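Local coordinates for protein inactive glucansucrase (Lactobacillus reuteri, PDB 5JBD) that is an inactive glucansucrase of glycosyl hydrolase family 70, a large multidomain, calcium-binding protein built round a barrel of parallel strands, at residues G51-T56 with L876-I881; K90-Q95 with N158-T163; E350-R355 with G363-N368. All blocks are in the same frame, centred on the assembly; numbering follows the deposited sequence.

Interaction 1: residues G51-T56 with L876-I881. With SO4 (sulfate ion), chain F.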
ATOM      1  N   GLY A  51      -9.644  31.834   1.786  1.00 35.76           N
ATOM      2  CA  GLY A  51     -10.543  32.923   1.330  1.00 34.92           C
ATOM      3  C   GLY A  51     -11.937  32.481   0.885  1.00 33.91           C
ATOM      4  O   GLY A  51     -12.879  33.280   0.902  1.00 32.93           O
ATOM      5  N   TYR A  52     -12.076  31.216   0.485  1.00 31.89           N
ATOM      6  CA  TYR A  52     -13.341  30.694  -0.042  1.00 32.14           C
ATOM      7  C   TYR A  52     -14.228  30.222   1.102  1.00 31.12           C
ATOM      8  O   TYR A  52     -13.732  29.903   2.181  1.00 31.14           O
ATOM      9  CB  TYR A  52     -13.063  29.565  -1.065  1.00 31.91           C
ATOM     10  CG  TYR A  52     -12.231  30.086  -2.212  1.00 32.58           C
ATOM     11  CD1 TYR A  52     -12.831  30.795  -3.259  1.00 33.69           C
ATOM     12  CD2 TYR A  52     -10.840  29.966  -2.206  1.00 32.40           C
ATOM     13  CE1 TYR A  52     -12.076  31.334  -4.283  1.00 33.83           C
ATOM     14  CE2 TYR A  52     -10.073  30.500  -3.232  1.00 33.27           C
ATOM     15  CZ  TYR A  52     -10.696  31.179  -4.270  1.00 33.74           C
ATOM     16  OH  TYR A  52      -9.947  31.712  -5.285  1.00 34.74           O
ATOM     17  N   LEU A  53     -15.531  30.168   0.847  1.00 32.07           N
ATOM     18  CA  LEU A  53     -16.519  29.722   1.839  1.00 33.25           C
ATOM     19  C   LEU A  53     -17.054  28.331   1.506  1.00 32.90           C
ATOM     20  O   LEU A  53     -17.234  28.003   0.335  1.00 32.34           O
ATOM     21  CB  LEU A  53     -17.696  30.698   1.895  1.00 34.77           C
ATOM     22  CG  LEU A  53     -17.445  32.143   2.356  1.00 36.15           C
ATOM     23  CD1 LEU A  53     -18.775  32.790   2.710  1.00 37.50           C
ATOM     24  CD2 LEU A  53     -16.434  32.312   3.481  1.00 36.07           C
ATOM     25  N   SER A  54     -17.334  27.544   2.547  1.00 32.31           N
ATOM     26  CA  SER A  54     -17.978  26.245   2.425  1.00 31.64           C
ATOM     27  C   SER A  54     -19.386  26.291   3.005  1.00 31.61           C
ATOM     28  O   SER A  54     -19.575  26.799   4.106  1.00 32.19           O
ATOM     29  CB  SER A  54     -17.159  25.184   3.169  1.00 31.13           C
ATOM     30  OG  SER A  54     -17.867  23.961   3.226  1.00 30.45           O
ATOM     31  N   TYR A  55     -20.367  25.710   2.313  1.00 31.51           N
ATOM     32  CA  TYR A  55     -21.741  25.660   2.828  1.00 32.42           C
ATOM     33  C   TYR A  55     -21.879  24.956   4.175  1.00 31.93           C
ATOM     34  O   TYR A  55     -22.774  25.278   4.929  1.00 33.37           O
ATOM     35  CB  TYR A  55     -22.715  25.035   1.823  1.00 32.87           C
ATOM     36  CG  TYR A  55     -23.045  25.954   0.679  1.00 34.65           C
ATOM     37  CD1 TYR A  55     -23.859  27.078   0.874  1.00 35.44           C
ATOM     38  CD2 TYR A  55     -22.539  25.712  -0.604  1.00 35.47           C
ATOM     39  CE1 TYR A  55     -24.156  27.937  -0.173  1.00 36.44           C
ATOM     40  CE2 TYR A  55     -22.838  26.564  -1.659  1.00 36.22           C
ATOM     41  CZ  TYR A  55     -23.640  27.668  -1.439  1.00 36.57           C
ATOM     42  OH  TYR A  55     -23.918  28.516  -2.472  1.00 38.08           O
ATOM     43  N   THR A  56     -21.005  24.009   4.481  1.00 31.42           N
ATOM     44  CA  THR A  56     -21.058  23.284   5.757  1.00 31.52           C
ATOM     45  C   THR A  56     -20.254  23.948   6.882  1.00 31.77           C
ATOM     46  O   THR A  56     -20.209  23.424   7.986  1.00 31.31           O
ATOM     47  CB  THR A  56     -20.601  21.809   5.577  1.00 31.08           C
ATOM     48  OG1 THR A  56     -19.319  21.771   4.931  1.00 29.56           O
ATOM     49  CG2 THR A  56     -21.616  21.067   4.735  1.00 31.96           C
ATOM     50  N   LEU A 876     -16.280  39.485  -1.276  1.00 42.22           N
ATOM     51  CA  LEU A 876     -17.570  39.337  -1.951  1.00 42.57           C
ATOM     52  C   LEU A 876     -18.355  38.243  -1.230  1.00 41.08           C
ATOM     53  O   LEU A 876     -17.980  37.072  -1.318  1.00 39.08           O
ATOM     54  CB  LEU A 876     -17.350  38.963  -3.427  1.00 43.41           C
ATOM     55  CG  LEU A 876     -18.595  38.740  -4.301  1.00 44.19           C
ATOM     56  CD1 LEU A 876     -19.394  40.030  -4.442  1.00 44.84           C
ATOM     57  CD2 LEU A 876     -18.218  38.169  -5.667  1.00 44.65           C
ATOM     58  N   LEU A 877     -19.420  38.623  -0.519  1.00 40.20           N
ATOM     59  CA  LEU A 877     -20.192  37.679   0.304  1.00 39.64           C
ATOM     60  C   LEU A 877     -21.666  37.626  -0.100  1.00 39.85           C
ATOM     61  O   LEU A 877     -22.205  38.598  -0.644  1.00 40.57           O
ATOM     62  CB  LEU A 877     -20.088  38.051   1.780  1.00 40.77           C
ATOM     63  CG  LEU A 877     -18.673  38.067   2.376  1.00 41.10           C
ATOM     64  CD1 LEU A 877     -18.724  38.564   3.804  1.00 41.63           C
ATOM     65  CD2 LEU A 877     -18.005  36.700   2.309  1.00 41.06           C
ATOM     66  N   PRO A 878     -22.340  36.493   0.179  1.00 38.88           N
ATOM     67  CA  PRO A 878     -23.783  36.416  -0.083  1.00 38.68           C
ATOM     68  C   PRO A 878     -24.564  37.526   0.609  1.00 38.54           C
ATOM     69  O   PRO A 878     -24.227  37.930   1.731  1.00 37.75           O
ATOM     70  CB  PRO A 878     -24.179  35.051   0.483  1.00 38.59           C
ATOM     71  CG  PRO A 878     -22.925  34.250   0.421  1.00 38.72           C
ATOM     72  CD  PRO A 878     -21.817  35.222   0.711  1.00 38.50           C
ATOM     73  N   THR A 879     -25.590  38.020  -0.071  1.00 38.59           N
ATOM     74  CA  THR A 879     -26.402  39.121   0.435  1.00 40.34           C
ATOM     75  C   THR A 879     -27.073  38.843   1.800  1.00 39.46           C
ATOM     76  O   THR A 879     -27.253  39.759   2.600  1.00 40.53           O
ATOM     77  CB  THR A 879     -27.461  39.508  -0.618  1.00 41.63           C
ATOM     78  OG1 THR A 879     -28.164  40.680  -0.185  1.00 44.25           O
ATOM     79  CG2 THR A 879     -28.473  38.374  -0.897  1.00 41.98           C
ATOM     80  N   ALA A 880     -27.417  37.585   2.065  1.00 38.19           N
ATOM     81  CA  ALA A 880     -28.033  37.200   3.341  1.00 38.67           C
ATOM     82  C   ALA A 880     -27.176  37.502   4.588  1.00 38.73           C
ATOM     83  O   ALA A 880     -27.720  37.673   5.681  1.00 39.54           O
ATOM     84  CB  ALA A 880     -28.428  35.723   3.313  1.00 38.05           C
ATOM     85  N   ILE A 881     -25.854  37.575   4.422  1.00 39.46           N
ATOM     86  CA  ILE A 881     -24.920  37.802   5.538  1.00 40.66           C
ATOM     87  C   ILE A 881     -24.009  39.032   5.387  1.00 41.92           C
ATOM     88  O   ILE A 881     -22.985  39.101   6.052  1.00 42.09           O
ATOM     89  CB  ILE A 881     -24.046  36.534   5.794  1.00 40.69           C
ATOM     90  CG1 ILE A 881     -23.077  36.247   4.629  1.00 40.66           C
ATOM     91  CG2 ILE A 881     -24.939  35.323   6.036  1.00 40.66           C
ATOM     92  CD1 ILE A 881     -22.057  35.159   4.927  1.00 40.47           C
TER
HETATM   93  S   SO4 F1704     -26.585  36.188  -3.447  1.00 65.09           S
HETATM   94  O1  SO4 F1704     -28.065  36.125  -3.474  1.00 69.76           O
HETATM   95  O2  SO4 F1704     -26.125  37.563  -3.147  1.00 65.86           O
HETATM   96  O3  SO4 F1704     -26.061  35.797  -4.771  1.00 73.23           O
HETATM   97  O4  SO4 F1704     -26.071  35.272  -2.408  1.00 70.63           O
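The packing of L53 against L877 and P878 joins two loops from nearly opposite ends of the chain, as expected for the U-shaped course of family 70 enzymes, in which distant N- and C-terminal segments are assembled into one domain. The contact is small and wholly apolar. L53 presents one methyl, CD1, whose nearest atom across the gap is CD2 of L877 at 4.0 Å. The two leucines cross at about a right angle, so they meet at their branch ends without lying alongside each other. The CB bond of L53 already points at the other loop, and with CG anti to the carbonyl carbon (chi1 -64°) the chain carries CD1 on to L877. L877 starts in a less direct line and bends its CD2 branch into the contact. The same CD1 of L53 lies 4.4 Å from P878 CD, more loosely.

Past P878 the chain enters a short 3-10 turn, closed by a backbone bond from I881 N to P878 O of 3.2 Å. At its start T879 N donates to O2 of a sulfate ion at 3.2 Å and 157°, and T879 CG2 rests 3.4 Å from the sulfate O1. A858 N also binds this ion, probably a guest from the crystallisation liquor.

Backbone bonds tie L53 to V855 and L876 to Y864, so each loop is held by the chain between residues 853 and 865. L53 also packs on I46 and V855. With no hydrogen bond between the two segments, their direct pairing rests on dispersion and on keeping water from buried methyls, while backbone hydrogen bonds to the 853-865 region probably help to position both loops.

Interaction 2: residues K90-Q95 with N158-T163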
ATOM      1  N   LYS A  90     -32.322  27.615  -4.896  1.00 50.07           N
ATOM      2  CA  LYS A  90     -33.694  27.593  -4.359  1.00 53.19           C
ATOM      3  C   LYS A  90     -34.128  26.162  -4.004  1.00 51.57           C
ATOM      4  O   LYS A  90     -34.793  25.934  -2.981  1.00 50.72           O
ATOM      5  CB  LYS A  90     -34.688  28.183  -5.368  1.00 56.28           C
ATOM      6  CG  LYS A  90     -34.855  29.692  -5.316  1.00 59.68           C
ATOM      7  CD  LYS A  90     -35.906  30.154  -6.303  1.00 64.59           C
ATOM      8  CE  LYS A  90     -35.553  31.493  -7.027  1.00 68.05           C
ATOM      9  NZ  LYS A  90     -35.029  32.574  -6.143  1.00 69.96           N
ATOM     10  N   ASP A  91     -33.743  25.219  -4.859  1.00 49.45           N
ATOM     11  CA  ASP A  91     -34.014  23.794  -4.657  1.00 49.14           C
ATOM     12  C   ASP A  91     -33.543  23.339  -3.263  1.00 45.26           C
ATOM     13  O   ASP A  91     -34.322  22.797  -2.486  1.00 44.23           O
ATOM     14  CB  ASP A  91     -33.325  22.981  -5.779  1.00 49.74           C
ATOM     15  CG  ASP A  91     -33.579  21.471  -5.691  1.00 50.53           C
ATOM     16  OD1 ASP A  91     -34.608  21.036  -5.129  1.00 51.03           O
ATOM     17  OD2 ASP A  91     -32.732  20.717  -6.216  1.00 53.10           O
ATOM     18  N   VAL A  92     -32.275  23.602  -2.963  1.00 44.21           N
ATOM     19  CA  VAL A  92     -31.649  23.161  -1.709  1.00 42.63           C
ATOM     20  C   VAL A  92     -32.196  23.944  -0.508  1.00 42.85           C
ATOM     21  O   VAL A  92     -32.355  23.386   0.575  1.00 42.86           O
ATOM     22  CB  VAL A  92     -30.095  23.226  -1.800  1.00 41.86           C
ATOM     23  CG1 VAL A  92     -29.432  22.849  -0.472  1.00 40.78           C
ATOM     24  CG2 VAL A  92     -29.594  22.304  -2.915  1.00 41.94           C
ATOM     25  N   GLN A  93     -32.519  25.220  -0.713  1.00 42.34           N
ATOM     26  CA  GLN A  93     -33.175  26.024   0.310  1.00 42.67           C
ATOM     27  C   GLN A  93     -34.494  25.381   0.732  1.00 42.49           C
ATOM     28  O   GLN A  93     -34.767  25.221   1.927  1.00 41.75           O
ATOM     29  CB  GLN A  93     -33.407  27.457  -0.198  1.00 43.24           C
ATOM     30  CG  GLN A  93     -34.066  28.411   0.801  1.00 44.40           C
ATOM     31  CD  GLN A  93     -34.338  29.789   0.222  1.00 44.61           C
ATOM     32  OE1 GLN A  93     -34.324  29.967  -0.982  1.00 46.09           O
ATOM     33  NE2 GLN A  93     -34.589  30.765   1.084  1.00 46.41           N
ATOM     34  N   ALA A  94     -35.312  25.021  -0.252  1.00 43.75           N
ATOM     35  CA  ALA A  94     -36.596  24.374   0.026  1.00 43.66           C
ATOM     36  C   ALA A  94     -36.370  23.022   0.699  1.00 42.98           C
ATOM     37  O   ALA A  94     -37.098  22.684   1.631  1.00 43.02           O
ATOM     38  CB  ALA A  94     -37.426  24.231  -1.243  1.00 45.08           C
ATOM     39  N   GLN A  95     -35.337  22.286   0.275  1.00 41.76           N
ATOM     40  CA  GLN A  95     -34.967  21.029   0.948  1.00 41.18           C
ATOM     41  C   GLN A  95     -34.559  21.227   2.405  1.00 40.39           C
ATOM     42  O   GLN A  95     -34.961  20.449   3.274  1.00 39.75           O
ATOM     43  CB  GLN A  95     -33.828  20.307   0.238  1.00 40.82           C
ATOM     44  CG  GLN A  95     -34.161  19.663  -1.100  1.00 41.21           C
ATOM     45  CD  GLN A  95     -32.922  19.050  -1.721  1.00 41.04           C
ATOM     46  OE1 GLN A  95     -32.274  18.205  -1.112  1.00 39.82           O
ATOM     47  NE2 GLN A  95     -32.564  19.499  -2.919  1.00 41.94           N
ATOM     48  N   ASN A 158     -25.201  18.342   9.609  1.00 34.34           N
ATOM     49  CA  ASN A 158     -24.416  17.257   8.997  1.00 34.71           C
ATOM     50  C   ASN A 158     -25.324  16.190   8.374  1.00 34.49           C
ATOM     51  O   ASN A 158     -25.076  15.751   7.259  1.00 34.74           O
ATOM     52  CB  ASN A 158     -23.459  16.616  10.009  1.00 36.25           C
ATOM     53  CG  ASN A 158     -22.352  17.559  10.459  1.00 39.07           C
ATOM     54  OD1 ASN A 158     -21.964  18.480   9.743  1.00 38.86           O
ATOM     55  ND2 ASN A 158     -21.859  17.348  11.678  1.00 41.97           N
ATOM     56  N   SER A 159     -26.396  15.820   9.074  1.00 35.33           N
ATOM     57  CA  SER A 159     -27.382  14.876   8.530  1.00 37.37           C
ATOM     58  C   SER A 159     -28.094  15.434   7.294  1.00 36.41           C
ATOM     59  O   SER A 159     -28.231  14.728   6.293  1.00 36.42           O
ATOM     60  CB  SER A 159     -28.396  14.477   9.597  1.00 39.43           C
ATOM     61  OG  SER A 159     -27.725  13.917  10.705  1.00 41.89           O
ATOM     62  N   PHE A 160     -28.512  16.702   7.341  1.00 35.29           N
ATOM     63  CA  PHE A 160     -29.098  17.342   6.153  1.00 34.72           C
ATOM     64  C   PHE A 160     -28.144  17.364   4.976  1.00 33.83           C
ATOM     65  O   PHE A 160     -28.523  16.969   3.864  1.00 34.31           O
ATOM     66  CB  PHE A 160     -29.559  18.780   6.419  1.00 34.75           C
ATOM     67  CG  PHE A 160     -29.935  19.521   5.159  1.00 34.96           C
ATOM     68  CD1 PHE A 160     -31.059  19.142   4.432  1.00 36.01           C
ATOM     69  CD2 PHE A 160     -29.152  20.566   4.675  1.00 34.69           C
ATOM     70  CE1 PHE A 160     -31.409  19.799   3.260  1.00 36.86           C
ATOM     71  CE2 PHE A 160     -29.499  21.235   3.508  1.00 35.42           C
ATOM     72  CZ  PHE A 160     -30.630  20.851   2.797  1.00 36.53           C
ATOM     73  N   ALA A 161     -26.908  17.804   5.216  1.00 32.36           N
ATOM     74  CA  ALA A 161     -25.927  17.944   4.129  1.00 32.52           C
ATOM     75  C   ALA A 161     -25.683  16.630   3.408  1.00 32.46           C
ATOM     76  O   ALA A 161     -25.587  16.608   2.189  1.00 31.45           O
ATOM     77  CB  ALA A 161     -24.619  18.499   4.648  1.00 31.93           C
ATOM     78  N   ALA A 162     -25.658  15.535   4.164  1.00 34.41           N
ATOM     79  CA  ALA A 162     -25.500  14.171   3.603  1.00 35.03           C
ATOM     80  C   ALA A 162     -26.609  13.744   2.628  1.00 35.60           C
ATOM     81  O   ALA A 162     -26.395  12.839   1.833  1.00 36.11           O
ATOM     82  CB  ALA A 162     -25.366  13.147   4.726  1.00 34.55           C
ATOM     83  N   THR A 163     -27.775  14.386   2.684  1.00 35.42           N
ATOM     84  CA  THR A 163     -28.871  14.124   1.734  1.00 36.25           C
ATOM     85  C   THR A 163     -28.827  14.985   0.456  1.00 35.84           C
ATOM     86  O   THR A 163     -29.618  14.767  -0.451  1.00 36.21           O
ATOM     87  CB  THR A 163     -30.258  14.315   2.396  1.00 36.72           C
ATOM     88  OG1 THR A 163     -30.546  15.718   2.550  1.00 35.36           O
ATOM     89  CG2 THR A 163     -30.342  13.605   3.759  1.00 36.24           C
TER
HETATM   90  O   HOH W   1     -32.630  17.054   1.352  1.00 38.40           O
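Q95 and F160 bring together two helices, 90-101 and the end of 151-162, in a helix-helix contact in which a phenyl ring meets side chains and backbone of the other helix, with a water bridge beside it. Q95 can be followed outward. Its CB sits at the edge of the F160 ring, in the ring plane, 3.9 Å from CE1. With CG anti to the carbonyl carbon (chi1 -71°), the chain then runs extended to its amide and carries it past the ring. There NE2 turns back to its own helix, in a weak bond of 3.4 Å to D91 OD1, while OE1 accepts a hydrogen bond of 2.7 Å from a water that also donates to T163 OG1. This water links Q95 to T163, which have no direct hydrogen bond.

The ring also reaches the backbone of the first helix: F160 CE1 lies 3.6 Å from Q95 C, and CZ approaches V92 O to 3.8 Å and V92 CG1 to 4.0 Å. F96 meets the same ring edge-to-face. T163, having received the water, passes the chain of bonds on: its OG1 donates to a lone pair of F160 O at 2.7 Å, in the carbonyl plane, and T163 N donates to that same oxygen.

Interaction 3: residues E350-R355 with G363-N368. With ACT (acetate ion), chain E.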
ATOM      1  N   GLU A 350       0.253 -19.969  -8.820  1.00 23.51           N
ATOM      2  CA  GLU A 350      -1.189 -20.035  -8.526  1.00 24.26           C
ATOM      3  C   GLU A 350      -2.011 -20.690  -9.646  1.00 25.69           C
ATOM      4  O   GLU A 350      -2.920 -21.496  -9.361  1.00 25.08           O
ATOM      5  CB  GLU A 350      -1.757 -18.654  -8.159  1.00 24.50           C
ATOM      6  CG  GLU A 350      -1.143 -18.078  -6.874  1.00 23.94           C
ATOM      7  CD  GLU A 350      -2.129 -17.354  -5.956  1.00 25.47           C
ATOM      8  OE1 GLU A 350      -3.065 -16.697  -6.461  1.00 23.98           O
ATOM      9  OE2 GLU A 350      -1.930 -17.418  -4.716  1.00 21.70           O
ATOM     10  N   ASN A 351      -1.689 -20.375 -10.908  1.00 24.35           N
ATOM     11  CA  ASN A 351      -2.446 -20.930 -12.020  1.00 24.55           C
ATOM     12  C   ASN A 351      -2.142 -22.419 -12.225  1.00 23.60           C
ATOM     13  O   ASN A 351      -3.007 -23.152 -12.686  1.00 24.56           O
ATOM     14  CB  ASN A 351      -2.205 -20.182 -13.355  1.00 25.09           C
ATOM     15  CG  ASN A 351      -2.646 -18.716 -13.340  1.00 26.00           C
ATOM     16  OD1 ASN A 351      -2.260 -17.894 -14.212  1.00 27.75           O
ATOM     17  ND2 ASN A 351      -3.454 -18.384 -12.393  1.00 25.19           N
ATOM     18  N   VAL A 352      -0.930 -22.867 -11.889  1.00 24.18           N
ATOM     19  CA  VAL A 352      -0.519 -24.267 -12.114  1.00 23.99           C
ATOM     20  C   VAL A 352      -0.849 -25.162 -10.927  1.00 24.09           C
ATOM     21  O   VAL A 352      -1.352 -26.272 -11.113  1.00 23.96           O
ATOM     22  CB  VAL A 352       0.986 -24.376 -12.436  1.00 24.54           C
ATOM     23  CG1 VAL A 352       1.473 -25.821 -12.489  1.00 24.72           C
ATOM     24  CG2 VAL A 352       1.295 -23.689 -13.755  1.00 24.44           C
ATOM     25  N   LEU A 353      -0.551 -24.686  -9.721  1.00 23.48           N
ATOM     26  CA  LEU A 353      -0.664 -25.481  -8.503  1.00 23.80           C
ATOM     27  C   LEU A 353      -1.831 -25.112  -7.584  1.00 24.86           C
ATOM     28  O   LEU A 353      -2.334 -25.964  -6.863  1.00 26.34           O
ATOM     29  CB  LEU A 353       0.644 -25.382  -7.709  1.00 24.30           C
ATOM     30  CG  LEU A 353       1.905 -25.923  -8.393  1.00 24.02           C
ATOM     31  CD1 LEU A 353       3.157 -25.560  -7.612  1.00 23.48           C
ATOM     32  CD2 LEU A 353       1.814 -27.424  -8.580  1.00 25.96           C
ATOM     33  N   GLY A 354      -2.240 -23.848  -7.595  1.00 25.71           N
ATOM     34  CA  GLY A 354      -3.157 -23.314  -6.593  1.00 26.13           C
ATOM     35  C   GLY A 354      -4.654 -23.355  -6.856  1.00 27.14           C
ATOM     36  O   GLY A 354      -5.446 -23.241  -5.910  1.00 27.70           O
ATOM     37  N   ARG A 355      -5.064 -23.489  -8.110  1.00 26.55           N
ATOM     38  CA  ARG A 355      -6.491 -23.547  -8.442  1.00 28.06           C
ATOM     39  C   ARG A 355      -7.098 -24.895  -8.042  1.00 28.85           C
ATOM     40  O   ARG A 355      -6.386 -25.907  -7.930  1.00 26.94           O
ATOM     41  CB  ARG A 355      -6.713 -23.349  -9.933  1.00 28.81           C
ATOM     42  CG  ARG A 355      -6.488 -21.951 -10.462  1.00 29.50           C
ATOM     43  CD  ARG A 355      -6.646 -21.961 -11.980  1.00 29.40           C
ATOM     44  NE  ARG A 355      -6.736 -20.613 -12.512  1.00 29.98           N
ATOM     45  CZ  ARG A 355      -6.209 -20.173 -13.658  1.00 30.77           C
ATOM     46  NH1 ARG A 355      -5.519 -20.972 -14.477  1.00 29.78           N
ATOM     47  NH2 ARG A 355      -6.365 -18.879 -13.979  1.00 31.00           N
ATOM     48  N   GLY A 363       4.406 -27.743 -16.861  1.00 22.17           N
ATOM     49  CA  GLY A 363       5.534 -27.156 -17.591  1.00 21.86           C
ATOM     50  C   GLY A 363       5.648 -25.635 -17.558  1.00 21.49           C
ATOM     51  O   GLY A 363       6.724 -25.089 -17.829  1.00 20.09           O
ATOM     52  N   ASN A 364       4.549 -24.947 -17.261  1.00 21.72           N
ATOM     53  CA  ASN A 364       4.583 -23.491 -17.080  1.00 22.70           C
ATOM     54  C   ASN A 364       5.544 -23.045 -15.968  1.00 21.72           C
ATOM     55  O   ASN A 364       6.077 -21.955 -16.044  1.00 21.63           O
ATOM     56  CB  ASN A 364       3.187 -22.918 -16.820  1.00 24.52           C
ATOM     57  CG  ASN A 364       2.301 -22.920 -18.054  1.00 27.68           C
ATOM     58  OD1 ASN A 364       2.554 -23.625 -19.025  1.00 31.71           O
ATOM     59  ND2 ASN A 364       1.226 -22.138 -18.004  1.00 30.17           N
ATOM     60  N   LEU A 365       5.783 -23.879 -14.963  1.00 21.06           N
ATOM     61  CA  LEU A 365       6.785 -23.572 -13.921  1.00 20.78           C
ATOM     62  C   LEU A 365       8.216 -23.413 -14.472  1.00 21.09           C
ATOM     63  O   LEU A 365       9.057 -22.749 -13.863  1.00 19.37           O
ATOM     64  CB  LEU A 365       6.778 -24.653 -12.836  1.00 20.94           C
ATOM     65  CG  LEU A 365       5.473 -24.818 -12.043  1.00 21.33           C
ATOM     66  CD1 LEU A 365       5.418 -26.143 -11.312  1.00 21.15           C
ATOM     67  CD2 LEU A 365       5.289 -23.665 -11.071  1.00 21.94           C
ATOM     68  N   ILE A 366       8.481 -24.027 -15.622  1.00 20.64           N
ATOM     69  CA  ILE A 366       9.774 -23.977 -16.257  1.00 20.81           C
ATOM     70  C   ILE A 366       9.956 -22.660 -17.006  1.00 20.34           C
ATOM     71  O   ILE A 366      11.010 -22.030 -16.908  1.00 20.06           O
ATOM     72  CB  ILE A 366       9.963 -25.157 -17.254  1.00 21.77           C
ATOM     73  CG1 ILE A 366       9.793 -26.505 -16.544  1.00 21.95           C
ATOM     74  CG2 ILE A 366      11.350 -25.092 -17.895  1.00 23.41           C
ATOM     75  CD1 ILE A 366       9.703 -27.718 -17.455  1.00 22.87           C
ATOM     76  N   THR A 367       8.920 -22.250 -17.737  1.00 20.51           N
ATOM     77  CA  THR A 367       9.032 -21.162 -18.710  1.00 22.10           C
ATOM     78  C   THR A 367       8.404 -19.811 -18.313  1.00 22.44           C
ATOM     79  O   THR A 367       8.835 -18.772 -18.813  1.00 22.14           O
ATOM     80  CB  THR A 367       8.354 -21.580 -20.020  1.00 21.58           C
ATOM     81  OG1 THR A 367       6.993 -21.924 -19.754  1.00 22.04           O
ATOM     82  CG2 THR A 367       9.044 -22.798 -20.623  1.00 23.21           C
ATOM     83  N   ASN A 368       7.386 -19.816 -17.444  1.00 22.48           N
ATOM     84  CA  ASN A 368       6.544 -18.616 -17.244  1.00 23.02           C
ATOM     85  C   ASN A 368       6.960 -17.847 -15.984  1.00 22.14           C
ATOM     86  O   ASN A 368       6.254 -17.795 -14.973  1.00 21.96           O
ATOM     87  CB  ASN A 368       5.059 -18.993 -17.295  1.00 22.88           C
ATOM     88  CG  ASN A 368       4.637 -19.522 -18.671  1.00 24.55           C
ATOM     89  OD1 ASN A 368       5.448 -19.622 -19.599  1.00 24.38           O
ATOM     90  ND2 ASN A 368       3.364 -19.846 -18.812  1.00 23.18           N
TER
HETATM   91  C   ACT E1703      -9.037 -17.395 -11.361  1.00 58.28           C
HETATM   92  O   ACT E1703      -8.958 -16.856 -12.483  1.00 59.11           O
HETATM   93  OXT ACT E1703      -8.107 -18.088 -10.899  1.00 52.07           O
HETATM   94  CH3 ACT E1703     -10.288 -17.205 -10.552  1.00 61.63           C
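Of the flat groups around the V352-N364 contact, the guanidinium of R355 has N351 ND2 over one face, 3.3 Å above its plane and offset toward the rim, and an acetate ion at its edge. There NE donates to the acetate OXT, which lies in the guanidinium plane, at 3.3 Å and a nearly straight 168°. The ion is probably from the crystallisation liquor. The amide of N368 is met differently: T367 OG1 donates to OD1 at 2.8 Å from well above the carbonyl plane, not along a lone pair.

The segments themselves meet through aliphatic atoms. V352 splits its branches: CG2 touches CB of N364 at 3.7 Å, whereas CG1, anti to the backbone N (chi1 172°), lies 4.1 Å from L365 CD1. L353 adds its CD1 more loosely, 4.4 Å from that same L365 CD1. N364 therefore contributes its CB to this packing, not its amide.

Two consecutive helical pieces pack here: helix 343-354 ends in a wider pi-type turn, and after a short loop the single turn 364-367 packs against its end. N543 and N445 bond through their side chains to V352 O and L353 O, Q449 of helix 446-455 packs on L353, and M503 of strand 501-505 lies against L365, so the contact lies between helix 446-455 and strand 501-505.

Overall arrangement
Along the chain, interaction 1 joins residues near the two ends and encloses the other two, which follow in series: 90-95 with 158-163, then 350-355 with 363-368. Interactions 1 and 2 are neighbours in the lobe that holds both chain ends, with centres 16 Å apart and touching through T56 CG2 and A161 CB at 4.0 Å. Interaction 3 lies on the opposite side of the chain's centre, its centre about 62 Å from that of interaction 1 and 56 Å from that of interaction 2. There, helix 343-354 follows strand 340-341 of the parallel barrel sheet. The chain thus leaves the terminal lobe, builds the barrel region and returns to complete the lobe it began.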